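Local coordinates for aldehyde dehydrogenase family protein (Pseudomonas syringae pv. tomato, PDB 5IUV) that oxidises indole-3-acetaldehyde with NAD+ as cofactor, a step in the synthesis of the auxin indole-3-acetic acid that contributes to bacterial virulence, at residues 189-192 with 193-196; 221-224 with 225-228. All coordinates share one frame; numbering follows the deposited sequence.

Interaction 1. Residues 189-192 with 193-196. With NAD (nicotinamide-adenine-dinucleotide), chain C.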
loop_
_atom_site.group_PDB
_atom_site.type_symbol
_atom_site.label_atom_id
_atom_site.label_comp_id
_atom_site.label_asym_id
_atom_site.label_seq_id
_atom_site.Cartn_x
_atom_site.Cartn_y
_atom_site.Cartn_z
ATOM N N VAL A 189 -24.524 6.228 -16.086
ATOM C CA VAL A 189 -25.533 7.129 -16.624
ATOM C C VAL A 189 -25.210 8.539 -16.143
ATOM O O VAL A 189 -25.331 8.852 -14.953
ATOM C CB VAL A 189 -26.960 6.744 -16.202
ATOM C CG1 VAL A 189 -27.978 7.709 -16.827
ATOM C CG2 VAL A 189 -27.259 5.298 -16.595
ATOM N N LEU A 190 -24.776 9.368 -17.083
ATOM C CA LEU A 190 -24.353 10.734 -16.811
ATOM C C LEU A 190 -25.508 11.709 -17.005
ATOM O O LEU A 190 -26.173 11.693 -18.044
ATOM C CB LEU A 190 -23.184 11.099 -17.729
ATOM C CG LEU A 190 -22.617 12.515 -17.662
ATOM C CD1 LEU A 190 -22.059 12.817 -16.279
ATOM C CD2 LEU A 190 -21.536 12.665 -18.720
ATOM N N LYS A 191 -25.741 12.546 -15.998
ATOM C CA LYS A 191 -26.805 13.549 -16.033
ATOM C C LYS A 191 -26.175 14.923 -15.867
ATOM O O LYS A 191 -25.959 15.381 -14.746
ATOM C CB LYS A 191 -27.838 13.298 -14.925
ATOM C CG LYS A 191 -29.277 13.694 -15.264
ATOM C CD LYS A 191 -29.439 15.195 -15.520
ATOM C CE LYS A 191 -29.234 16.037 -14.269
ATOM N NZ LYS A 191 -29.414 17.496 -14.544
ATOM N N PRO A 192 -25.875 15.587 -16.988
ATOM C CA PRO A 192 -25.293 16.928 -16.937
ATOM C C PRO A 192 -26.300 17.966 -16.454
ATOM O O PRO A 192 -27.516 17.753 -16.521
ATOM C CB PRO A 192 -24.895 17.192 -18.398
ATOM C CG PRO A 192 -25.908 16.422 -19.183
ATOM C CD PRO A 192 -26.151 15.159 -18.371
ATOM N N SER A 193 -25.785 19.083 -15.963
ATOM C CA SER A 193 -26.633 20.199 -15.575
ATOM C C SER A 193 -27.475 20.686 -16.751
ATOM O O SER A 193 -27.001 20.761 -17.887
ATOM C CB SER A 193 -25.783 21.346 -15.030
ATOM O OG SER A 193 -26.566 22.510 -14.856
ATOM N N GLU A 194 -28.725 21.033 -16.475
ATOM C CA GLU A 194 -29.570 21.631 -17.498
ATOM C C GLU A 194 -29.013 22.978 -17.962
ATOM O O GLU A 194 -29.394 23.479 -19.015
ATOM C CB GLU A 194 -31.004 21.798 -16.986
ATOM C CG GLU A 194 -31.167 22.818 -15.870
ATOM C CD GLU A 194 -30.983 22.240 -14.469
ATOM O OE1 GLU A 194 -30.437 21.124 -14.318
ATOM O OE2 GLU A 194 -31.392 22.922 -13.506
ATOM N N LYS A 195 -28.102 23.562 -17.184
ATOM C CA LYS A 195 -27.481 24.824 -17.585
ATOM C C LYS A 195 -26.262 24.623 -18.481
ATOM O O LYS A 195 -25.713 25.584 -19.014
ATOM C CB LYS A 195 -27.073 25.635 -16.353
ATOM C CG LYS A 195 -28.241 26.091 -15.456
ATOM C CD LYS A 195 -27.709 26.484 -14.077
ATOM C CE LYS A 195 -28.530 27.558 -13.387
ATOM N NZ LYS A 195 -29.951 27.192 -13.219
ATOM N N SER A 196 -25.826 23.379 -18.637
ATOM C CA SER A 196 -24.638 23.101 -19.443
ATOM C C SER A 196 -24.609 21.672 -19.987
ATOM O O SER A 196 -23.707 20.901 -19.658
ATOM C CB SER A 196 -23.378 23.359 -18.616
ATOM O OG SER A 196 -23.327 22.486 -17.500
HETATM P PA NAD C . -27.184 22.032 -7.948
HETATM O O1A NAD C . -27.118 21.424 -6.599
HETATM O O2A NAD C . -28.351 22.978 -8.145
HETATM O O5B NAD C . -27.238 20.905 -9.052
HETATM C C5B NAD C . -26.137 20.056 -9.437
HETATM C C4B NAD C . -26.699 18.983 -10.336
HETATM O O4B NAD C . -27.756 18.291 -9.636
HETATM C C3B NAD C . -27.299 19.423 -11.675
HETATM O O3B NAD C . -27.029 18.464 -12.691
HETATM C C2B NAD C . -28.797 19.487 -11.372
HETATM O O2B NAD C . -29.594 19.330 -12.542
HETATM C C1B NAD C . -28.940 18.314 -10.406
HETATM N N9A NAD C . -30.082 18.347 -9.496
HETATM C C8A NAD C . -30.775 19.444 -9.055
HETATM N N7A NAD C . -31.819 19.158 -8.316
HETATM C C5A NAD C . -31.799 17.768 -8.244
HETATM C C6A NAD C . -32.614 16.843 -7.560
HETATM N N6A NAD C . -33.695 17.182 -6.849
HETATM N N1A NAD C . -32.285 15.532 -7.653
HETATM C C2A NAD C . -31.230 15.182 -8.396
HETATM N N3A NAD C . -30.400 15.962 -9.095
HETATM C C4A NAD C . -30.734 17.259 -8.968
HETATM O O3 NAD C . -25.827 22.844 -8.224
HETATM P PN NAD C . -25.303 23.757 -9.434
HETATM O O1N NAD C . -25.998 25.060 -9.310
HETATM O O2N NAD C . -25.422 22.995 -10.699
HETATM O O5D NAD C . -23.740 23.882 -9.126
HETATM C C5D NAD C . -23.215 24.833 -8.174
HETATM C C4D NAD C . -22.846 24.084 -6.917
HETATM O O4D NAD C . -21.859 23.075 -7.232
HETATM C C3D NAD C . -22.207 24.930 -5.824
HETATM O O3D NAD C . -22.799 24.626 -4.566
HETATM C C2D NAD C . -20.739 24.495 -5.899
HETATM O O2D NAD C . -19.987 24.603 -4.694
HETATM C C1D NAD C . -20.860 23.001 -6.274
HETATM N N1N NAD C . -19.566 22.498 -6.903
HETATM C C2N NAD C . -18.839 21.567 -6.123
HETATM C C3N NAD C . -17.679 21.003 -6.632
HETATM C C7N NAD C . -16.817 20.062 -5.828
HETATM O O7N NAD C . -17.034 19.912 -4.607
HETATM N N7N NAD C . -15.790 19.513 -6.430
HETATM C C4N NAD C . -17.245 21.390 -7.901
HETATM C C5N NAD C . -17.958 22.332 -8.635
HETATM C C6N NAD C . -19.124 22.873 -8.119
#
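Lys191 and Glu194 meet at the 2'-hydroxyl (O2B) of the adenosine ribose of NAD, sharing it between a cation and an anion. Lys191 NZ donates to NAD O2B at 2.7 Å and to NAD O3B at 3.2 Å, so one ammonium group reaches both ribose hydroxyls. From the other residue, Glu194 OE1 accepts the proton of NAD O2B, also at 2.7 Å. The two charged groups themselves are farther apart: Lys191 NZ and Glu194 OE1 form only a long salt bridge of 3.8 Å, with the ribose oxygen serving as the closer partner of each. Ser193 adds a backbone surface here, its CA packing 3.4 Å from NAD O3B.

A second shell sets the lysine. Bends at chi2 (-63°) and chi3 (-68°) carry its chain forward alongside the backbone, bringing NZ within 2.8 Å of Pro192 O, to which it donates. The ammonium stands above that carbonyl plane, 43° out of it. The lysine side chain also packs on Leu231 of helix 224-232.

Glu194 is positioned by the turn that follows strand 187-191. Residues 193-196 form a type I beta turn closed by Ser196 N to Ser193 O, and Ser193 OG accepts from Lys195 N at 3.0 Å, making an ST turn. Pro192 covers the start of this loop against Ala200 of helix 198-210.

A lysine at the end of a Rossmann-type strand and a glutamate in the turn after it, both gripping the ribose, are characteristic of the NAD-binding domain of aldehyde dehydrogenases. Because Glu194 OE1 uses the proton of O2B, the contact is suited to an unmodified 2'-hydroxyl; a phosphate there would probably meet an unfavourable negative charge, consistent with the use of NAD+.

Interaction 2. Residues 221-224 with 225-228; sequences PGYG and HTVG. With NAD (nicotinamide-adenine-dinucleotide), chain C.
Tyr223 O, at the N-cap position, receives the backbone N-H groups of Thr226, Val227 and Gly228 in the first turn of helix 224-232 as a fan of weak bonds. Thr226 N lies 3.3 Å from Tyr223 O, Val227 N 3.2 Å and Gly228 N 3.4 Å; the last is almost straight (176°), in keeping with a wider, pi-type turn. Thr226 OG1 reaches toward the same oxygen and sits at the edge of the tyrosine ring. It also shares a water with Tyr223 N, which donates to that water at 2.9 Å.

With chi1 at 65°, the His225 imidazole turns back alongside the tyrosine, and its CE1 touches Tyr223 CB at 3.5 Å. The two rings are near parallel, 22° apart, but slid so far that they barely overlap. Val227 CG1 packs against Gly222 C, both residues being buried.

Gly224 and Gly228 face the adenine of NAD: Gly224 CA comes to 3.4 Å from NAD C4A, and Gly228 C lies equally near NAD C2A. The lack of a side chain at Gly224 lets its backbone approach the base directly. The contact thus binds adenine through close van der Waals packing against bare backbone, on a helix start three of whose N-H groups point weakly to a single carbonyl.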
loop_
_atom_site.group_PDB
_atom_site.type_symbol
_atom_site.label_atom_id
_atom_site.label_comp_id
_atom_site.label_asym_id
_atom_site.label_seq_id
_atom_site.Cartn_x
_atom_site.Cartn_y
_atom_site.Cartn_z
ATOM N N PRO A 221 -29.621 14.415 -20.689
ATOM C CA PRO A 221 -29.837 15.826 -20.358
ATOM C C PRO A 221 -31.253 16.037 -19.827
ATOM O O PRO A 221 -32.150 15.248 -20.135
ATOM C CB PRO A 221 -29.619 16.545 -21.694
ATOM C CG PRO A 221 -29.904 15.503 -22.732
ATOM C CD PRO A 221 -29.487 14.191 -22.139
ATOM N N GLY A 222 -31.444 17.062 -19.011
ATOM C CA GLY A 222 -32.744 17.319 -18.417
ATOM C C GLY A 222 -32.617 17.931 -17.037
ATOM O O GLY A 222 -31.511 18.108 -16.536
ATOM N N TYR A 223 -33.754 18.255 -16.422
ATOM C CA TYR A 223 -33.759 18.954 -15.145
ATOM C C TYR A 223 -33.422 18.039 -13.980
ATOM O O TYR A 223 -33.643 16.831 -14.041
ATOM C CB TYR A 223 -35.118 19.613 -14.914
ATOM C CG TYR A 223 -35.452 20.635 -15.970
ATOM C CD1 TYR A 223 -34.769 21.840 -16.029
ATOM C CD2 TYR A 223 -36.433 20.387 -16.921
ATOM C CE1 TYR A 223 -35.062 22.783 -17.002
ATOM C CE2 TYR A 223 -36.734 21.327 -17.901
ATOM C CZ TYR A 223 -36.042 22.518 -17.935
ATOM O OH TYR A 223 -36.335 23.454 -18.898
ATOM N N GLY A 224 -32.879 18.631 -12.919
ATOM C CA GLY A 224 -32.568 17.882 -11.716
ATOM C C GLY A 224 -33.800 17.268 -11.082
ATOM O O GLY A 224 -33.787 16.106 -10.668
ATOM N N HIS A 225 -34.881 18.040 -11.018
ATOM C CA HIS A 225 -36.082 17.582 -10.322
ATOM C C HIS A 225 -36.892 16.569 -11.129
ATOM O O HIS A 225 -37.870 16.034 -10.624
ATOM C CB HIS A 225 -36.972 18.762 -9.957
ATOM C CG HIS A 225 -37.522 19.487 -11.142
ATOM N ND1 HIS A 225 -36.826 20.486 -11.786
ATOM C CD2 HIS A 225 -38.695 19.356 -11.804
ATOM C CE1 HIS A 225 -37.551 20.944 -12.792
ATOM N NE2 HIS A 225 -38.691 20.276 -12.823
ATOM N N THR A 226 -36.490 16.302 -12.370
ATOM C CA THR A 226 -37.127 15.236 -13.144
ATOM C C THR A 226 -36.185 14.028 -13.286
ATOM O O THR A 226 -36.286 13.070 -12.520
ATOM C CB THR A 226 -37.592 15.721 -14.553
ATOM O OG1 THR A 226 -36.539 16.427 -15.214
ATOM C CG2 THR A 226 -38.804 16.649 -14.437
ATOM N N VAL A 227 -35.264 14.066 -14.245
ATOM C CA VAL A 227 -34.448 12.887 -14.517
ATOM C C VAL A 227 -33.345 12.692 -13.464
ATOM O O VAL A 227 -32.990 11.556 -13.140
ATOM C CB VAL A 227 -33.831 12.934 -15.943
ATOM C CG1 VAL A 227 -32.900 14.132 -16.118
ATOM C CG2 VAL A 227 -33.111 11.622 -16.271
ATOM N N GLY A 228 -32.822 13.782 -12.912
ATOM C CA GLY A 228 -31.830 13.670 -11.855
ATOM C C GLY A 228 -32.387 12.928 -10.654
ATOM O O GLY A 228 -31.804 11.954 -10.170
HETATM P PA NAD C . -27.184 22.032 -7.948
HETATM O O1A NAD C . -27.118 21.424 -6.599
HETATM O O2A NAD C . -28.351 22.978 -8.145
HETATM O O5B NAD C . -27.238 20.905 -9.052
HETATM C C5B NAD C . -26.137 20.056 -9.437
HETATM C C4B NAD C . -26.699 18.983 -10.336
HETATM O O4B NAD C . -27.756 18.291 -9.636
HETATM C C3B NAD C . -27.299 19.423 -11.675
HETATM O O3B NAD C . -27.029 18.464 -12.691
HETATM C C2B NAD C . -28.797 19.487 -11.372
HETATM O O2B NAD C . -29.594 19.330 -12.542
HETATM C C1B NAD C . -28.940 18.314 -10.406
HETATM N N9A NAD C . -30.082 18.347 -9.496
HETATM C C8A NAD C . -30.775 19.444 -9.055
HETATM N N7A NAD C . -31.819 19.158 -8.316
HETATM C C5A NAD C . -31.799 17.768 -8.244
HETATM C C6A NAD C . -32.614 16.843 -7.560
HETATM N N6A NAD C . -33.695 17.182 -6.849
HETATM N N1A NAD C . -32.285 15.532 -7.653
HETATM C C2A NAD C . -31.230 15.182 -8.396
HETATM N N3A NAD C . -30.400 15.962 -9.095
HETATM C C4A NAD C . -30.734 17.259 -8.968
HETATM O O3 NAD C . -25.827 22.844 -8.224
HETATM P PN NAD C . -25.303 23.757 -9.434
HETATM O O1N NAD C . -25.998 25.060 -9.310
HETATM O O2N NAD C . -25.422 22.995 -10.699
HETATM O O5D NAD C . -23.740 23.882 -9.126
HETATM C C5D NAD C . -23.215 24.833 -8.174
HETATM C C4D NAD C . -22.846 24.084 -6.917
HETATM O O4D NAD C . -21.859 23.075 -7.232
HETATM C C3D NAD C . -22.207 24.930 -5.824
HETATM O O3D NAD C . -22.799 24.626 -4.566
HETATM C C2D NAD C . -20.739 24.495 -5.899
HETATM O O2D NAD C . -19.987 24.603 -4.694
HETATM C C1D NAD C . -20.860 23.001 -6.274
HETATM N N1N NAD C . -19.566 22.498 -6.903
HETATM C C2N NAD C . -18.839 21.567 -6.123
HETATM C C3N NAD C . -17.679 21.003 -6.632
HETATM C C7N NAD C . -16.817 20.062 -5.828
HETATM O O7N NAD C . -17.034 19.912 -4.607
HETATM N N7N NAD C . -15.790 19.513 -6.430
HETATM C C4N NAD C . -17.245 21.390 -7.901
HETATM C C5N NAD C . -17.958 22.332 -8.635
HETATM C C6N NAD C . -19.124 22.873 -8.119
HETATM O O HOH W 1 -36.014 17.128 -17.902
#

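Interactions 1 and 2 divide the adenosine half of NAD between them: residues 189-196 hold the ribose hydroxyls by charge and hydrogen bonding, residues 221-228 the adenine by packing. They lie at the C-terminal ends of the neighbouring parallel strands 187-191 and 217-219, interaction 1 including the end of the first, with centres about 8 Å apart. Lys191 NZ lies 3.0 Å from Gly222 O, a probable hydrogen bond; its three N-H groups thus face four acceptors, at least one bond must be shared, and that to NAD O3B is the longest. Lys191 CD packs on Val227 CG1 and Glu194 CG on Tyr223 CD1, each at 3.7 Å. Val165, Ser245 and Glu401 also hydrogen-bond the cofactor.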